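Local coordinates for protein probable starch synthase 4, chloroplastic/amyloplastic (Arabidopsis thaliana, PDB 6GNE) that is a probable plastid starch synthase with the two-domain GT-B glycosyltransferase fold, and holds ADP and a glycan in the model, at residues A[311-322]-A[386-397]. Numbering follows the deposited sequence.
Sequences LVGCITRLVPQK and ASDLFIIPSIFE. With ADP (adenosine-5'-diphosphate), chain F; AC1 (4,6-dideoxy-4-{[(1S,4R,5S,6S)-4,5,6-trihydroxy-3-(hydroxymethyl)cyclohex-2-en-1-yl]amino}-alpha-D-glucopyranose), chain C.
Lys322 and Glu397 meet in a salt bridge beyond the ends of two neighbouring parallel strands, 311-317 and 389-392, in the six-stranded sheet of a GT-B domain. Lys322 NZ lies 2.8 Å from Glu397 OE1 and is near OE2 too, the hydrogen bonds to both oxygens being weak in geometry. Its chain leaves the backbone pointing away from 386-397 and turns back through a bend at chi2 (-66°), which carries NZ to where the carboxylate and the diphosphate of ADP meet it at about a right angle to each other. Ser394 OG donates to the anti lone pair of Glu397 OE2 (2.7 Å), on the side away from OE1, which limits the rotation of the carboxylate, while OE1 accepts a bond from O3B of AC1.

Gln321 runs extended across the ring of Phe396, its CG 3.7 Å from the centroid in a CH-pi contact and its amide stacked with the ring, planes 24° apart. From there NE2 makes a nearly straight bond to O2B of AC1. A backbone bond joins the two segments here: Ile395 N donates to Gln321 O (2.7 Å).

Within the sheet, Gly313 N bonds Leu389 O, and Gly313 O takes Ile391 N. Val312, Leu389 and Ile391 pack on the face covered by helix 324-336; on the other, the Phe390 ring lies obliquely beside Gly313 and crosses Ile315, whose CG2 reaches the ADP adenine. At the start of the strands, Asp388 OD2 accepts Leu311 N at 2.9 Å and is also salt-bridged to Lys293.

Lys322 NZ is thus gripped by Glu397 OE1 and by ADP O3B and O3A; ADP, Lys322, Glu397 and AC1 form a continuous chain of polar contacts, consistent with the two ligand sites being built as one.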
ATOM      1  N   LEU A 311       9.444  -5.726 -23.589  1.00 38.03           N
ATOM      2  CA  LEU A 311       9.756  -4.632 -22.679  1.00 37.40           C
ATOM      3  C   LEU A 311       9.432  -5.090 -21.267  1.00 35.61           C
ATOM      4  O   LEU A 311       8.292  -5.405 -20.965  1.00 36.46           O
ATOM      5  CB  LEU A 311       8.933  -3.391 -23.030  1.00 37.92           C
ATOM      6  CG  LEU A 311       9.133  -2.162 -22.147  1.00 38.15           C
ATOM      7  CD1 LEU A 311      10.524  -1.592 -22.347  1.00 39.92           C
ATOM      8  CD2 LEU A 311       8.101  -1.103 -22.485  1.00 39.16           C
ATOM      9  N   VAL A 312      10.442  -5.134 -20.408  1.00 35.31           N
ATOM     10  CA  VAL A 312      10.289  -5.538 -19.008  1.00 33.77           C
ATOM     11  C   VAL A 312      10.211  -4.257 -18.201  1.00 33.41           C
ATOM     12  O   VAL A 312      11.076  -3.398 -18.304  1.00 34.30           O
ATOM     13  CB  VAL A 312      11.496  -6.371 -18.517  1.00 33.92           C
ATOM     14  CG1 VAL A 312      11.333  -6.723 -17.035  1.00 33.62           C
ATOM     15  CG2 VAL A 312      11.671  -7.648 -19.356  1.00 34.50           C
ATOM     16  N   GLY A 313       9.155  -4.105 -17.425  1.00 32.50           N
ATOM     17  CA  GLY A 313       8.994  -2.929 -16.560  1.00 31.48           C
ATOM     18  C   GLY A 313       9.118  -3.299 -15.090  1.00 30.53           C
ATOM     19  O   GLY A 313       8.928  -4.462 -14.686  1.00 29.88           O
ATOM     20  N   CYS A 314       9.495  -2.303 -14.300  1.00 30.42           N
ATOM     21  CA  CYS A 314       9.591  -2.411 -12.871  1.00 30.52           C
ATOM     22  C   CYS A 314       9.302  -1.043 -12.299  1.00 31.03           C
ATOM     23  O   CYS A 314       9.991  -0.066 -12.640  1.00 31.23           O
ATOM     24  CB  CYS A 314      10.991  -2.861 -12.454  1.00 32.83           C
ATOM     25  SG  CYS A 314      11.205  -2.976 -10.661  1.00 34.87           S
ATOM     26  N   ILE A 315       8.282  -0.975 -11.432  1.00 31.03           N
ATOM     27  CA  ILE A 315       7.842   0.244 -10.725  1.00 30.88           C
ATOM     28  C   ILE A 315       7.776  -0.091  -9.257  1.00 30.25           C
ATOM     29  O   ILE A 315       6.955  -0.909  -8.838  1.00 29.71           O
ATOM     30  CB  ILE A 315       6.451   0.694 -11.174  1.00 30.34           C
ATOM     31  CG1 ILE A 315       6.489   1.118 -12.650  1.00 31.97           C
ATOM     32  CG2 ILE A 315       5.971   1.850 -10.313  1.00 30.31           C
ATOM     33  CD1 ILE A 315       5.142   1.105 -13.315  1.00 32.51           C
ATOM     34  N   THR A 316       8.614   0.549  -8.460  1.00 31.54           N
ATOM     35  CA  THR A 316       8.777   0.134  -7.074  1.00 32.85           C
ATOM     36  C   THR A 316       9.560   1.166  -6.272  1.00 34.35           C
ATOM     37  O   THR A 316      10.259   2.020  -6.826  1.00 35.48           O
ATOM     38  CB  THR A 316       9.537  -1.217  -7.011  1.00 33.15           C
ATOM     39  OG1 THR A 316       9.518  -1.728  -5.679  1.00 35.13           O
ATOM     40  CG2 THR A 316      10.982  -1.061  -7.477  1.00 32.91           C
ATOM     41  N   ARG A 317       9.422   1.080  -4.959  1.00 34.53           N
ATOM     42  CA  ARG A 317      10.340   1.738  -4.061  1.00 35.24           C
ATOM     43  C   ARG A 317      11.538   0.802  -4.013  1.00 34.08           C
ATOM     44  O   ARG A 317      11.376  -0.397  -4.017  1.00 33.30           O
ATOM     45  CB  ARG A 317       9.720   1.945  -2.662  1.00 36.21           C
ATOM     46  CG  ARG A 317       8.518   2.905  -2.673  1.00 38.01           C
ATOM     47  CD  ARG A 317       7.683   2.943  -1.384  1.00 38.11           C
ATOM     48  NE  ARG A 317       7.423   1.588  -0.848  1.00 38.83           N
ATOM     49  CZ  ARG A 317       8.116   0.995   0.130  1.00 38.36           C
ATOM     50  NH1 ARG A 317       9.112   1.645   0.719  1.00 41.16           N
ATOM     51  NH2 ARG A 317       7.795  -0.244   0.550  1.00 36.27           N
ATOM     52  N   LEU A 318      12.731   1.369  -3.974  1.00 34.18           N
ATOM     53  CA  LEU A 318      13.955   0.610  -3.983  1.00 34.15           C
ATOM     54  C   LEU A 318      14.480   0.465  -2.557  1.00 34.26           C
ATOM     55  O   LEU A 318      15.314   1.237  -2.100  1.00 34.48           O
ATOM     56  CB  LEU A 318      14.963   1.289  -4.890  1.00 34.85           C
ATOM     57  CG  LEU A 318      14.620   1.349  -6.387  1.00 33.78           C
ATOM     58  CD1 LEU A 318      15.549   2.343  -7.059  1.00 34.53           C
ATOM     59  CD2 LEU A 318      14.756  -0.007  -7.053  1.00 33.02           C
ATOM     60  N   VAL A 319      13.962  -0.549  -1.876  1.00 33.50           N
ATOM     61  CA  VAL A 319      14.322  -0.889  -0.486  1.00 34.54           C
ATOM     62  C   VAL A 319      14.531  -2.403  -0.409  1.00 34.31           C
ATOM     63  O   VAL A 319      13.999  -3.129  -1.227  1.00 35.19           O
ATOM     64  CB  VAL A 319      13.207  -0.419   0.509  1.00 34.36           C
ATOM     65  CG1 VAL A 319      13.021   1.096   0.417  1.00 34.03           C
ATOM     66  CG2 VAL A 319      11.850  -1.099   0.243  1.00 33.02           C
ATOM     67  N   PRO A 320      15.288  -2.896   0.582  1.00 35.80           N
ATOM     68  CA  PRO A 320      15.558  -4.352   0.641  1.00 35.10           C
ATOM     69  C   PRO A 320      14.367  -5.261   0.459  1.00 33.75           C
ATOM     70  O   PRO A 320      14.508  -6.309  -0.151  1.00 34.21           O
ATOM     71  CB  PRO A 320      16.145  -4.537   2.023  1.00 36.48           C
ATOM     72  CG  PRO A 320      16.822  -3.224   2.329  1.00 37.61           C
ATOM     73  CD  PRO A 320      16.125  -2.147   1.543  1.00 36.96           C
ATOM     74  N   GLN A 321      13.196  -4.863   0.961  1.00 32.90           N
ATOM     75  CA  GLN A 321      12.000  -5.691   0.860  1.00 31.68           C
ATOM     76  C   GLN A 321      11.733  -6.151  -0.587  1.00 30.84           C
ATOM     77  O   GLN A 321      11.296  -7.312  -0.824  1.00 30.97           O
ATOM     78  CB  GLN A 321      10.798  -4.931   1.396  1.00 30.88           C
ATOM     79  CG  GLN A 321       9.443  -5.615   1.201  1.00 30.34           C
ATOM     80  CD  GLN A 321       8.268  -4.716   1.490  1.00 30.05           C
ATOM     81  OE1 GLN A 321       8.390  -3.779   2.275  1.00 30.58           O
ATOM     82  NE2 GLN A 321       7.116  -4.992   0.842  1.00 29.70           N
ATOM     83  N   LYS A 322      12.000  -5.255  -1.531  1.00 30.18           N
ATOM     84  CA  LYS A 322      11.646  -5.453  -2.927  1.00 29.72           C
ATOM     85  C   LYS A 322      12.661  -6.296  -3.735  1.00 30.35           C
ATOM     86  O   LYS A 322      12.477  -6.500  -4.936  1.00 29.25           O
ATOM     87  CB  LYS A 322      11.463  -4.083  -3.582  1.00 29.73           C
ATOM     88  CG  LYS A 322      10.409  -3.234  -2.900  1.00 30.23           C
ATOM     89  CD  LYS A 322       9.000  -3.827  -3.040  1.00 29.32           C
ATOM     90  CE  LYS A 322       7.951  -2.857  -2.557  1.00 28.80           C
ATOM     91  NZ  LYS A 322       6.629  -3.487  -2.369  1.00 28.45           N
ATOM     92  N   ALA A 386       2.644   0.114 -21.376  1.00 33.36           N
ATOM     93  CA  ALA A 386       3.616  -0.242 -22.405  1.00 35.06           C
ATOM     94  C   ALA A 386       4.279  -1.620 -22.230  1.00 33.67           C
ATOM     95  O   ALA A 386       4.617  -2.264 -23.209  1.00 33.33           O
ATOM     96  CB  ALA A 386       4.697   0.829 -22.511  1.00 36.08           C
ATOM     97  N   SER A 387       4.464  -2.048 -20.996  1.00 32.48           N
ATOM     98  CA  SER A 387       5.323  -3.194 -20.717  1.00 33.20           C
ATOM     99  C   SER A 387       4.636  -4.517 -21.078  1.00 32.65           C
ATOM    100  O   SER A 387       3.423  -4.635 -20.969  1.00 32.96           O
ATOM    101  CB  SER A 387       5.774  -3.178 -19.246  1.00 32.26           C
ATOM    102  OG  SER A 387       4.679  -3.346 -18.373  1.00 31.41           O
ATOM    103  N   ASP A 388       5.434  -5.480 -21.533  1.00 32.42           N
ATOM    104  CA  ASP A 388       4.986  -6.843 -21.780  1.00 32.04           C
ATOM    105  C   ASP A 388       5.134  -7.718 -20.544  1.00 31.20           C
ATOM    106  O   ASP A 388       4.362  -8.677 -20.350  1.00 29.46           O
ATOM    107  CB  ASP A 388       5.804  -7.455 -22.877  1.00 32.99           C
ATOM    108  CG  ASP A 388       5.720  -6.661 -24.136  1.00 35.13           C
ATOM    109  OD1 ASP A 388       4.586  -6.508 -24.644  1.00 36.28           O
ATOM    110  OD2 ASP A 388       6.781  -6.146 -24.567  1.00 36.49           O
ATOM    111  N   LEU A 389       6.146  -7.393 -19.736  1.00 30.23           N
ATOM    112  CA  LEU A 389       6.477  -8.135 -18.547  1.00 29.85           C
ATOM    113  C   LEU A 389       6.722  -7.147 -17.408  1.00 28.65           C
ATOM    114  O   LEU A 389       7.173  -6.020 -17.630  1.00 26.79           O
ATOM    115  CB  LEU A 389       7.746  -8.952 -18.810  1.00 30.70           C
ATOM    116  CG  LEU A 389       7.638 -10.103 -19.816  1.00 31.69           C
ATOM    117  CD1 LEU A 389       8.977 -10.681 -20.200  1.00 32.36           C
ATOM    118  CD2 LEU A 389       6.811 -11.205 -19.202  1.00 32.31           C
ATOM    119  N   PHE A 390       6.456  -7.609 -16.194  1.00 28.58           N
ATOM    120  CA  PHE A 390       6.572  -6.796 -14.988  1.00 28.85           C
ATOM    121  C   PHE A 390       7.149  -7.627 -13.847  1.00 29.05           C
ATOM    122  O   PHE A 390       6.599  -8.684 -13.516  1.00 28.15           O
ATOM    123  CB  PHE A 390       5.200  -6.239 -14.584  1.00 28.87           C
ATOM    124  CG  PHE A 390       5.288  -5.202 -13.510  1.00 28.89           C
ATOM    125  CD1 PHE A 390       5.302  -5.570 -12.165  1.00 28.39           C
ATOM    126  CD2 PHE A 390       5.434  -3.856 -13.838  1.00 30.25           C
ATOM    127  CE1 PHE A 390       5.438  -4.636 -11.165  1.00 28.22           C
ATOM    128  CE2 PHE A 390       5.546  -2.888 -12.831  1.00 30.17           C
ATOM    129  CZ  PHE A 390       5.552  -3.285 -11.493  1.00 29.41           C
ATOM    130  N   ILE A 391       8.222  -7.140 -13.219  1.00 30.18           N
ATOM    131  CA  ILE A 391       8.922  -7.955 -12.209  1.00 30.86           C
ATOM    132  C   ILE A 391       8.681  -7.504 -10.762  1.00 30.11           C
ATOM    133  O   ILE A 391       8.733  -6.316 -10.479  1.00 31.58           O
ATOM    134  CB  ILE A 391      10.440  -8.054 -12.484  1.00 31.40           C
ATOM    135  CG1 ILE A 391      11.130  -6.683 -12.510  1.00 31.59           C
ATOM    136  CG2 ILE A 391      10.692  -8.807 -13.778  1.00 32.25           C
ATOM    137  CD1 ILE A 391      12.578  -6.772 -12.053  1.00 31.99           C
ATOM    138  N   ILE A 392       8.444  -8.463  -9.877  1.00 29.89           N
ATOM    139  CA  ILE A 392       8.252  -8.218  -8.438  1.00 30.98           C
ATOM    140  C   ILE A 392       9.032  -9.329  -7.703  1.00 30.07           C
ATOM    141  O   ILE A 392       8.467 -10.314  -7.196  1.00 30.43           O
ATOM    142  CB  ILE A 392       6.743  -8.230  -7.955  1.00 32.07           C
ATOM    143  CG1 ILE A 392       5.764  -7.899  -9.079  1.00 34.18           C
ATOM    144  CG2 ILE A 392       6.508  -7.268  -6.790  1.00 31.01           C
ATOM    145  CD1 ILE A 392       5.534  -9.013 -10.083  1.00 36.15           C
ATOM    146  N   PRO A 393      10.337  -9.194  -7.640  1.00 28.75           N
ATOM    147  CA  PRO A 393      11.129 -10.254  -7.044  1.00 29.41           C
ATOM    148  C   PRO A 393      11.377 -10.025  -5.549  1.00 29.33           C
ATOM    149  O   PRO A 393      12.541 -10.029  -5.097  1.00 29.36           O
ATOM    150  CB  PRO A 393      12.414 -10.164  -7.853  1.00 29.94           C
ATOM    151  CG  PRO A 393      12.571  -8.706  -7.996  1.00 29.71           C
ATOM    152  CD  PRO A 393      11.185  -8.218  -8.310  1.00 28.98           C
ATOM    153  N   SER A 394      10.295  -9.839  -4.788  1.00 28.41           N
ATOM    154  CA  SER A 394      10.386  -9.346  -3.399  1.00 29.03           C
ATOM    155  C   SER A 394      10.977 -10.378  -2.435  1.00 30.17           C
ATOM    156  O   SER A 394      10.731 -11.583  -2.566  1.00 28.51           O
ATOM    157  CB  SER A 394       9.007  -8.889  -2.907  1.00 28.43           C
ATOM    158  OG  SER A 394       8.419  -7.958  -3.804  1.00 27.95           O
ATOM    159  N   ILE A 395      11.765  -9.894  -1.475  1.00 31.79           N
ATOM    160  CA  ILE A 395      12.242 -10.745  -0.376  1.00 34.69           C
ATOM    161  C   ILE A 395      11.041 -11.137   0.491  1.00 35.54           C
ATOM    162  O   ILE A 395      10.898 -12.283   0.876  1.00 36.89           O
ATOM    163  CB  ILE A 395      13.347 -10.040   0.456  1.00 36.32           C
ATOM    164  CG1 ILE A 395      14.552  -9.651  -0.441  1.00 37.19           C
ATOM    165  CG2 ILE A 395      13.818 -10.911   1.620  1.00 37.32           C
ATOM    166  CD1 ILE A 395      15.112 -10.775  -1.292  1.00 37.12           C
ATOM    167  N   PHE A 396      10.169 -10.171   0.771  1.00 36.77           N
ATOM    168  CA  PHE A 396       8.838 -10.425   1.372  1.00 36.48           C
ATOM    169  C   PHE A 396       7.842  -9.364   0.879  1.00 33.13           C
ATOM    170  O   PHE A 396       8.229  -8.302   0.464  1.00 32.07           O
ATOM    171  CB  PHE A 396       8.904 -10.464   2.926  1.00 38.55           C
ATOM    172  CG  PHE A 396       9.094  -9.104   3.565  1.00 39.23           C
ATOM    173  CD1 PHE A 396      10.374  -8.560   3.726  1.00 39.33           C
ATOM    174  CD2 PHE A 396       7.985  -8.356   3.997  1.00 39.90           C
ATOM    175  CE1 PHE A 396      10.561  -7.313   4.301  1.00 39.73           C
ATOM    176  CE2 PHE A 396       8.162  -7.109   4.583  1.00 39.93           C
ATOM    177  CZ  PHE A 396       9.457  -6.591   4.734  1.00 40.62           C
ATOM    178  N   GLU A 397       6.562  -9.667   0.926  1.00 31.72           N
ATOM    179  CA  GLU A 397       5.583  -8.791   0.344  1.00 31.64           C
ATOM    180  C   GLU A 397       4.200  -9.047   0.999  1.00 32.57           C
ATOM    181  O   GLU A 397       3.492  -9.993   0.630  1.00 33.15           O
ATOM    182  CB  GLU A 397       5.539  -8.990  -1.174  1.00 30.53           C
ATOM    183  CG  GLU A 397       4.843  -7.879  -1.933  1.00 29.75           C
ATOM    184  CD  GLU A 397       5.594  -6.562  -1.895  1.00 29.67           C
ATOM    185  OE1 GLU A 397       5.068  -5.615  -1.329  1.00 31.05           O
ATOM    186  OE2 GLU A 397       6.712  -6.449  -2.428  1.00 30.86           O
TER
HETATM  187  PB  ADP F 601       4.558  -0.746  -1.308  1.00 27.46           P
HETATM  188  O1B ADP F 601       3.337  -0.448  -0.490  1.00 28.85           O
HETATM  189  O2B ADP F 601       5.222   0.425  -1.974  1.00 27.40           O
HETATM  190  O3B ADP F 601       5.553  -1.564  -0.517  1.00 28.09           O
HETATM  191  PA  ADP F 601       2.594  -1.796  -3.141  1.00 28.50           P
HETATM  192  O1A ADP F 601       2.725  -2.673  -4.352  1.00 29.64           O
HETATM  193  O2A ADP F 601       1.593  -2.269  -2.119  1.00 30.69           O
HETATM  194  O3A ADP F 601       4.079  -1.673  -2.532  1.00 27.33           O
HETATM  195  O5' ADP F 601       2.190  -0.295  -3.545  1.00 28.95           O
HETATM  196  C5' ADP F 601       2.974   0.488  -4.447  1.00 29.36           C
HETATM  197  C4' ADP F 601       2.203   1.642  -5.114  1.00 28.85           C
HETATM  198  O4' ADP F 601       3.075   2.768  -5.296  1.00 28.56           O
HETATM  199  C3' ADP F 601       1.723   1.316  -6.513  1.00 28.13           C
HETATM  200  O3' ADP F 601       0.592   2.121  -6.803  1.00 27.88           O
HETATM  201  C2' ADP F 601       2.865   1.753  -7.392  1.00 27.70           C
HETATM  202  O2' ADP F 601       2.463   2.037  -8.720  1.00 28.75           O
HETATM  203  C1' ADP F 601       3.303   3.002  -6.685  1.00 28.36           C
HETATM  204  N9  ADP F 601       4.736   3.324  -6.869  1.00 29.82           N
HETATM  205  C8  ADP F 601       5.780   2.756  -6.253  1.00 29.22           C
HETATM  206  N7  ADP F 601       6.934   3.347  -6.637  1.00 29.29           N
HETATM  207  C5  ADP F 601       6.633   4.316  -7.515  1.00 29.69           C
HETATM  208  C6  ADP F 601       7.383   5.328  -8.323  1.00 29.92           C
HETATM  209  N6  ADP F 601       8.736   5.393  -8.252  1.00 28.33           N
HETATM  210  N1  ADP F 601       6.653   6.158  -9.122  1.00 29.74           N
HETATM  211  C2  ADP F 601       5.300   6.058  -9.191  1.00 30.03           C
HETATM  212  N3  ADP F 601       4.581   5.164  -8.494  1.00 29.05           N
HETATM  213  C4  ADP F 601       5.179   4.288  -7.662  1.00 29.65           C
HETATM  214  C1  AC1 C   3       4.442   2.651   4.881  1.00 35.38           C
HETATM  215  O2  AC1 C   3       3.506   1.484   6.791  1.00 35.07           O
HETATM  216  C2  AC1 C   3       3.460   1.576   5.357  1.00 36.38           C
HETATM  217  C4A AC1 C   3       1.195  -3.740   0.788  1.00 31.44           C
HETATM  218  C3  AC1 C   3       3.725   0.226   4.670  1.00 35.52           C
HETATM  219  O3  AC1 C   3       2.724  -0.685   5.132  1.00 35.84           O
HETATM  220  C4  AC1 C   3       3.696   0.402   3.148  1.00 34.55           C
HETATM  221  N4A AC1 C   3       3.861  -0.845   2.379  1.00 35.55           N
HETATM  222  C5  AC1 C   3       4.779   1.434   2.823  1.00 34.19           C
HETATM  223  O5  AC1 C   3       4.459   2.677   3.453  1.00 35.06           O
HETATM  224  C6  AC1 C   3       4.894   1.746   1.341  1.00 34.74           C
HETATM  225  C1B AC1 C   3       2.933  -1.984   2.434  1.00 33.90           C
HETATM  226  C2B AC1 C   3       3.480  -3.279   1.781  1.00 33.60           C
HETATM  227  O2B AC1 C   3       4.881  -3.208   1.451  1.00 33.02           O
HETATM  228  C3B AC1 C   3       2.698  -3.750   0.559  1.00 32.53           C
HETATM  229  O3B AC1 C   3       3.046  -5.117   0.357  1.00 33.96           O
HETATM  230  O4  AC1 C   3       0.536  -4.100  -0.427  1.00 29.01           O
HETATM  231  C5B AC1 C   3       0.723  -2.413   1.303  1.00 30.56           C
HETATM  232  C7B AC1 C   3       1.534  -1.603   1.991  1.00 31.82           C
HETATM  233  C6B AC1 C   3      -0.716  -2.002   1.098  1.00 30.70           C
HETATM  234  O6B AC1 C   3      -1.602  -2.900   1.776  1.00 29.58           O
HETATM  235  O   HOH W   1       9.727  -6.381  -5.840  1.00 27.44           O